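Local coordinates for protein beta-galactosidase (Bacillus circulans, PDB 4MAD) that probably hydrolyses terminal non-reducing beta-D-galactose residues from beta-D-galactosides, as a family 35 glycoside hydrolase, at residues A[351-365]-A[514-528]. Sequence-based numbering, arbitrary orientation.
Sequences IPKRLFGKVKFTEHA and YFHKGILTVDKAADT
Strand 514-522 runs antiparallel to strand 363-365, their axes at 161°, with E363–K517 and A365–F515 as hydrogen-bonded pairs and H364–H516 as the non-hydrogen-bonded pair between them. Both belong to an antiparallel sheet of the galactose-binding-type beta domain, where 357-366 lies between 514-522 and 584-588. K517 N donates to E363 O (2.8 Å), and A365 and F515 exchange two backbone bonds. Beyond this end the strands diverge: the axes of 357-360 and 514-522 approach to 6.0 Å, against 4.6 Å for 363-365, and one water links K360 O to I519 N. Toward 584-588, F356 and G357 both face F587 in a classic beta bulge. Where the backbones stand farther apart, side chains make the contact: V359 CG2 meets L520 CD1 (3.8 Å), and the F356 ring reaches V522 CG2 with CE1 while K524 O and A526 O lie at its edge.

On the H364 face, H364 and H516 meet ND1 to ND1 (2.8 Å), their planes 86° apart; either nitrogen may be the donor. H516 NE2 bonds H581 ND1, so both ring nitrogens of H516 are engaged and its rotation is fixed. H516 CB makes a CH-pi contact over one face of the F361 ring (3.9 Å to the centroid); F361, H364 and H516 form an aromatic cluster.

At the other end, R354 N bonds D527 O (3.0 Å). The K353 chain bends at chi2 and chi4, bringing NZ to a hydrogen bond with I351 O and a salt bridge with D527 OD2. A methionine in its place would probably leave D527 OD2 without its cationic mate and I351 O without this donor. D527 OD1 bonds Y47 OH and A563 N. K353 NZ, 3.1 Å from D527 OD2, approaches on the anti side, 19° out of the carboxylate plane.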
loop_
_atom_site.group_PDB
_atom_site.type_symbol
_atom_site.label_atom_id
_atom_site.label_comp_id
_atom_site.label_asym_id
_atom_site.label_seq_id
_atom_site.Cartn_x
_atom_site.Cartn_y
_atom_site.Cartn_z
ATOM N N ILE A 351 3.062 -2.204 24.310
ATOM C CA ILE A 351 3.287 -0.798 24.048
ATOM C C ILE A 351 2.056 -0.023 24.457
ATOM O O ILE A 351 0.997 -0.267 24.006
ATOM C CB ILE A 351 3.621 -0.560 22.592
ATOM C CG1 ILE A 351 4.949 -1.208 22.277
ATOM C CG2 ILE A 351 3.710 0.853 22.312
ATOM C CD1 ILE A 351 5.256 -1.333 20.848
ATOM N N PRO A 352 2.228 0.923 25.347
ATOM C CA PRO A 352 1.077 1.603 25.888
ATOM C C PRO A 352 0.284 2.375 24.834
ATOM O O PRO A 352 0.844 2.898 23.949
ATOM C CB PRO A 352 1.690 2.574 26.873
ATOM C CG PRO A 352 2.909 1.975 27.276
ATOM C CD PRO A 352 3.440 1.249 26.101
ATOM N N LYS A 353 -1.021 2.367 25.000
ATOM C CA LYS A 353 -1.956 3.197 24.247
ATOM C C LYS A 353 -2.624 4.208 25.184
ATOM O O LYS A 353 -2.981 3.863 26.234
ATOM C CB LYS A 353 -2.995 2.332 23.582
ATOM C CG LYS A 353 -2.490 1.694 22.310
ATOM C CD LYS A 353 -2.455 0.255 22.343
ATOM C CE LYS A 353 -1.517 -0.396 21.248
ATOM N NZ LYS A 353 -0.002 -0.123 21.357
ATOM N N ARG A 354 -2.783 5.451 24.753
ATOM C CA ARG A 354 -3.385 6.506 25.561
ATOM C C ARG A 354 -4.449 7.253 24.804
ATOM O O ARG A 354 -4.393 7.313 23.605
ATOM C CB ARG A 354 -2.331 7.479 26.024
ATOM C CG ARG A 354 -1.309 6.853 26.920
ATOM C CD ARG A 354 -1.938 6.427 28.202
ATOM N NE ARG A 354 -0.979 5.916 29.161
ATOM C CZ ARG A 354 -0.803 4.641 29.401
ATOM N NH1 ARG A 354 -1.516 3.776 28.770
ATOM N NH2 ARG A 354 0.101 4.251 30.262
ATOM N N LEU A 355 -5.434 7.772 25.498
ATOM C CA LEU A 355 -6.316 8.767 24.934
ATOM C C LEU A 355 -5.669 10.107 25.190
ATOM O O LEU A 355 -5.067 10.275 26.188
ATOM C CB LEU A 355 -7.651 8.860 25.623
ATOM C CG LEU A 355 -8.635 7.779 25.850
ATOM C CD1 LEU A 355 -8.293 7.097 27.066
ATOM C CD2 LEU A 355 -9.948 8.350 25.965
ATOM N N PHE A 356 -5.824 11.042 24.289
ATOM C CA PHE A 356 -5.352 12.374 24.514
ATOM C C PHE A 356 -6.445 13.426 24.471
ATOM O O PHE A 356 -6.182 14.555 24.660
ATOM C CB PHE A 356 -4.223 12.728 23.574
ATOM C CG PHE A 356 -2.926 12.037 23.874
ATOM C CD1 PHE A 356 -2.040 12.557 24.787
ATOM C CD2 PHE A 356 -2.544 10.943 23.188
ATOM C CE1 PHE A 356 -0.880 11.961 25.009
ATOM C CE2 PHE A 356 -1.368 10.346 23.421
ATOM C CZ PHE A 356 -0.532 10.848 24.321
ATOM N N GLY A 357 -7.666 13.015 24.195
ATOM C CA GLY A 357 -8.799 13.861 24.313
ATOM C C GLY A 357 -9.012 14.780 23.138
ATOM O O GLY A 357 -8.409 14.608 22.129
ATOM N N LYS A 358 -9.871 15.759 23.304
ATOM C CA LYS A 358 -10.185 16.638 22.219
ATOM C C LYS A 358 -9.137 17.677 21.871
ATOM O O LYS A 358 -8.631 18.325 22.705
ATOM C CB LYS A 358 -11.504 17.322 22.453
ATOM C CG LYS A 358 -11.583 18.601 21.772
ATOM C CD LYS A 358 -12.978 19.054 21.541
ATOM C CE LYS A 358 -14.033 18.217 22.216
ATOM N NZ LYS A 358 -15.238 19.037 22.436
ATOM N N VAL A 359 -8.877 17.833 20.582
ATOM C CA VAL A 359 -8.091 18.939 20.022
ATOM C C VAL A 359 -8.946 19.866 19.162
ATOM O O VAL A 359 -9.521 19.451 18.185
ATOM C CB VAL A 359 -6.957 18.450 19.135
ATOM C CG1 VAL A 359 -6.271 19.560 18.457
ATOM C CG2 VAL A 359 -6.032 17.623 19.860
ATOM N N LYS A 360 -9.039 21.129 19.553
ATOM C CA LYS A 360 -9.821 22.097 18.811
ATOM C C LYS A 360 -9.066 22.692 17.640
ATOM O O LYS A 360 -7.906 22.975 17.733
ATOM C CB LYS A 360 -10.304 23.217 19.715
ATOM C CG LYS A 360 -10.953 22.738 20.949
ATOM C CD LYS A 360 -11.604 23.839 21.711
ATOM C CE LYS A 360 -11.208 23.801 23.134
ATOM N NZ LYS A 360 -11.162 22.409 23.511
ATOM N N PHE A 361 -9.768 22.923 16.563
ATOM C CA PHE A 361 -9.099 23.514 15.453
ATOM C C PHE A 361 -9.405 25.003 15.500
ATOM O O PHE A 361 -10.475 25.392 15.244
ATOM C CB PHE A 361 -9.547 22.893 14.141
ATOM C CG PHE A 361 -9.111 21.470 13.957
ATOM C CD1 PHE A 361 -7.823 21.094 14.097
ATOM C CD2 PHE A 361 -10.004 20.524 13.649
ATOM C CE1 PHE A 361 -7.469 19.819 13.951
ATOM C CE2 PHE A 361 -9.635 19.260 13.489
ATOM C CZ PHE A 361 -8.386 18.908 13.638
ATOM N N THR A 362 -8.403 25.806 15.843
ATOM C CA THR A 362 -8.581 27.251 15.949
ATOM C C THR A 362 -8.170 27.970 14.668
ATOM O O THR A 362 -8.566 29.111 14.433
ATOM C CB THR A 362 -7.782 27.831 17.132
ATOM O OG1 THR A 362 -6.379 27.697 16.874
ATOM C CG2 THR A 362 -8.130 27.101 18.419
ATOM N N GLU A 363 -7.372 27.299 13.844
ATOM C CA GLU A 363 -6.898 27.884 12.595
ATOM C C GLU A 363 -7.387 27.092 11.386
ATOM O O GLU A 363 -7.543 25.873 11.453
ATOM C CB GLU A 363 -5.370 27.965 12.587
ATOM C CG GLU A 363 -4.766 28.416 13.906
ATOM C CD GLU A 363 -3.334 28.890 13.760
ATOM O OE1 GLU A 363 -3.130 30.071 13.408
ATOM O OE2 GLU A 363 -2.411 28.082 13.995
ATOM N N HIS A 364 -7.626 27.794 10.283
ATOM C CA HIS A 364 -8.079 27.169 9.078
ATOM C C HIS A 364 -7.524 27.837 7.783
ATOM O O HIS A 364 -7.243 28.996 7.734
ATOM C CB HIS A 364 -9.581 27.214 9.008
ATOM C CG HIS A 364 -10.279 27.061 10.314
ATOM N ND1 HIS A 364 -10.656 25.842 10.805
ATOM C CD2 HIS A 364 -10.767 27.976 11.173
ATOM C CE1 HIS A 364 -11.293 26.006 11.940
ATOM N NE2 HIS A 364 -11.364 27.293 12.195
ATOM N N ALA A 365 -7.370 27.054 6.742
ATOM C CA ALA A 365 -6.993 27.598 5.462
ATOM C C ALA A 365 -7.634 26.842 4.325
ATOM O O ALA A 365 -7.536 25.669 4.263
ATOM C CB ALA A 365 -5.553 27.601 5.315
ATOM N N TYR A 514 -10.550 22.425 3.193
ATOM C CA TYR A 514 -9.817 23.284 4.077
ATOM C C TYR A 514 -8.851 22.503 4.930
ATOM O O TYR A 514 -9.152 21.441 5.341
ATOM C CB TYR A 514 -10.745 24.032 4.993
ATOM C CG TYR A 514 -11.333 25.267 4.439
ATOM C CD1 TYR A 514 -10.865 26.513 4.799
ATOM C CD2 TYR A 514 -12.376 25.206 3.562
ATOM C CE1 TYR A 514 -11.434 27.634 4.303
ATOM C CE2 TYR A 514 -12.929 26.312 3.061
ATOM C CZ TYR A 514 -12.478 27.520 3.426
ATOM O OH TYR A 514 -13.043 28.622 2.886
ATOM N N PHE A 515 -7.696 23.082 5.180
ATOM C CA PHE A 515 -6.793 22.643 6.191
ATOM C C PHE A 515 -7.227 23.189 7.565
ATOM O O PHE A 515 -7.536 24.328 7.689
ATOM C CB PHE A 515 -5.389 23.100 5.886
ATOM C CG PHE A 515 -4.816 22.519 4.624
ATOM C CD1 PHE A 515 -4.184 21.325 4.620
ATOM C CD2 PHE A 515 -4.914 23.193 3.436
ATOM C CE1 PHE A 515 -3.667 20.822 3.505
ATOM C CE2 PHE A 515 -4.389 22.684 2.334
ATOM C CZ PHE A 515 -3.774 21.498 2.360
ATOM N N HIS A 516 -7.231 22.377 8.568
ATOM C CA HIS A 516 -7.639 22.807 9.854
ATOM C C HIS A 516 -6.458 22.541 10.763
ATOM O O HIS A 516 -5.936 21.484 10.725
ATOM C CB HIS A 516 -8.770 21.958 10.295
ATOM C CG HIS A 516 -10.009 22.151 9.506
ATOM N ND1 HIS A 516 -10.778 23.268 9.609
ATOM C CD2 HIS A 516 -10.617 21.366 8.600
ATOM C CE1 HIS A 516 -11.818 23.158 8.814
ATOM N NE2 HIS A 516 -11.735 22.019 8.176
ATOM N N LYS A 517 -6.054 23.493 11.579
ATOM C CA LYS A 517 -4.866 23.326 12.391
ATOM C C LYS A 517 -5.109 23.438 13.871
ATOM O O LYS A 517 -5.758 24.302 14.295
ATOM C CB LYS A 517 -3.789 24.301 12.016
ATOM C CG LYS A 517 -2.531 24.065 12.744
ATOM C CD LYS A 517 -1.611 25.169 12.567
ATOM C CE LYS A 517 -0.303 24.672 12.248
ATOM N NZ LYS A 517 0.554 24.813 13.408
ATOM N N GLY A 518 -4.555 22.487 14.602
ATOM C CA GLY A 518 -4.726 22.386 16.022
ATOM C C GLY A 518 -3.464 21.933 16.738
ATOM O O GLY A 518 -2.583 21.446 16.135
ATOM N N ILE A 519 -3.435 22.096 18.043
ATOM C CA ILE A 519 -2.304 21.699 18.846
ATOM C C ILE A 519 -2.690 20.630 19.880
ATOM O O ILE A 519 -3.625 20.800 20.576
ATOM C CB ILE A 519 -1.733 22.907 19.583
ATOM C CG1 ILE A 519 -1.374 23.999 18.596
ATOM C CG2 ILE A 519 -0.525 22.563 20.306
ATOM C CD1 ILE A 519 -0.135 23.748 17.957
ATOM N N LEU A 520 -1.932 19.549 19.948
ATOM C CA LEU A 520 -2.119 18.516 20.925
ATOM C C LEU A 520 -0.973 18.635 21.889
ATOM O O LEU A 520 0.128 18.639 21.498
ATOM C CB LEU A 520 -2.048 17.173 20.286
ATOM C CG LEU A 520 -2.098 15.953 21.195
ATOM C CD1 LEU A 520 -3.288 15.970 21.960
ATOM C CD2 LEU A 520 -1.962 14.682 20.479
ATOM N N THR A 521 -1.311 18.725 23.165
ATOM C CA THR A 521 -0.315 18.772 24.198
ATOM C C THR A 521 -0.208 17.416 24.849
ATOM O O THR A 521 -1.171 16.875 25.268
ATOM C CB THR A 521 -0.656 19.809 25.260
ATOM O OG1 THR A 521 -0.744 21.088 24.668
ATOM C CG2 THR A 521 0.441 19.866 26.220
ATOM N N VAL A 522 1.008 16.915 24.896
ATOM C CA VAL A 522 1.311 15.569 25.253
ATOM C C VAL A 522 2.313 15.577 26.403
ATOM O O VAL A 522 3.343 16.170 26.279
ATOM C CB VAL A 522 1.921 14.890 24.045
ATOM C CG1 VAL A 522 2.736 13.730 24.394
ATOM C CG2 VAL A 522 0.852 14.592 23.019
ATOM N N ASP A 523 1.931 14.944 27.501
ATOM C CA ASP A 523 2.810 14.729 28.601
ATOM C C ASP A 523 3.933 13.749 28.315
ATOM O O ASP A 523 5.065 14.009 28.567
ATOM C CB ASP A 523 2.016 14.318 29.863
ATOM C CG ASP A 523 0.748 13.439 29.566
ATOM O OD1 ASP A 523 0.712 12.704 28.582
ATOM O OD2 ASP A 523 -0.200 13.483 30.368
ATOM N N LYS A 524 3.568 12.595 27.785
ATOM C CA LYS A 524 4.512 11.608 27.319
ATOM C C LYS A 524 3.963 10.935 26.066
ATOM O O LYS A 524 2.864 10.529 26.073
ATOM C CB LYS A 524 4.649 10.559 28.379
ATOM C CG LYS A 524 5.584 9.469 28.059
ATOM C CD LYS A 524 5.431 8.429 29.084
ATOM C CE LYS A 524 6.500 7.427 29.004
ATOM N NZ LYS A 524 6.289 6.487 30.064
ATOM N N ALA A 525 4.747 10.806 25.031
ATOM C CA ALA A 525 4.259 10.208 23.806
ATOM C C ALA A 525 3.808 8.752 24.004
ATOM O O ALA A 525 4.455 8.022 24.675
ATOM C CB ALA A 525 5.280 10.265 22.819
ATOM N N ALA A 526 2.682 8.376 23.435
ATOM C CA ALA A 526 2.222 7.009 23.510
ATOM C C ALA A 526 1.389 6.738 22.252
ATOM O O ALA A 526 0.962 7.652 21.646
ATOM C CB ALA A 526 1.399 6.816 24.672
ATOM N N ASP A 527 1.166 5.492 21.888
ATOM C CA ASP A 527 0.369 5.206 20.717
ATOM C C ASP A 527 -1.029 5.694 20.958
ATOM O O ASP A 527 -1.474 5.718 22.020
ATOM C CB ASP A 527 0.307 3.720 20.405
ATOM C CG ASP A 527 1.574 3.161 19.835
ATOM O OD1 ASP A 527 2.491 3.884 19.513
ATOM O OD2 ASP A 527 1.622 1.958 19.742
ATOM N N THR A 528 -1.680 6.130 19.911
ATOM C CA THR A 528 -3.003 6.673 20.021
ATOM C C THR A 528 -3.741 6.619 18.692
ATOM O O THR A 528 -3.158 6.286 17.716
ATOM C CB THR A 528 -3.018 8.111 20.592
ATOM O OG1 THR A 528 -4.330 8.516 20.891
ATOM C CG2 THR A 528 -2.434 9.058 19.625
HETATM O O HOH W 1 3.270 3.968 23.803
HETATM O O HOH W 2 -5.607 23.565 19.281
#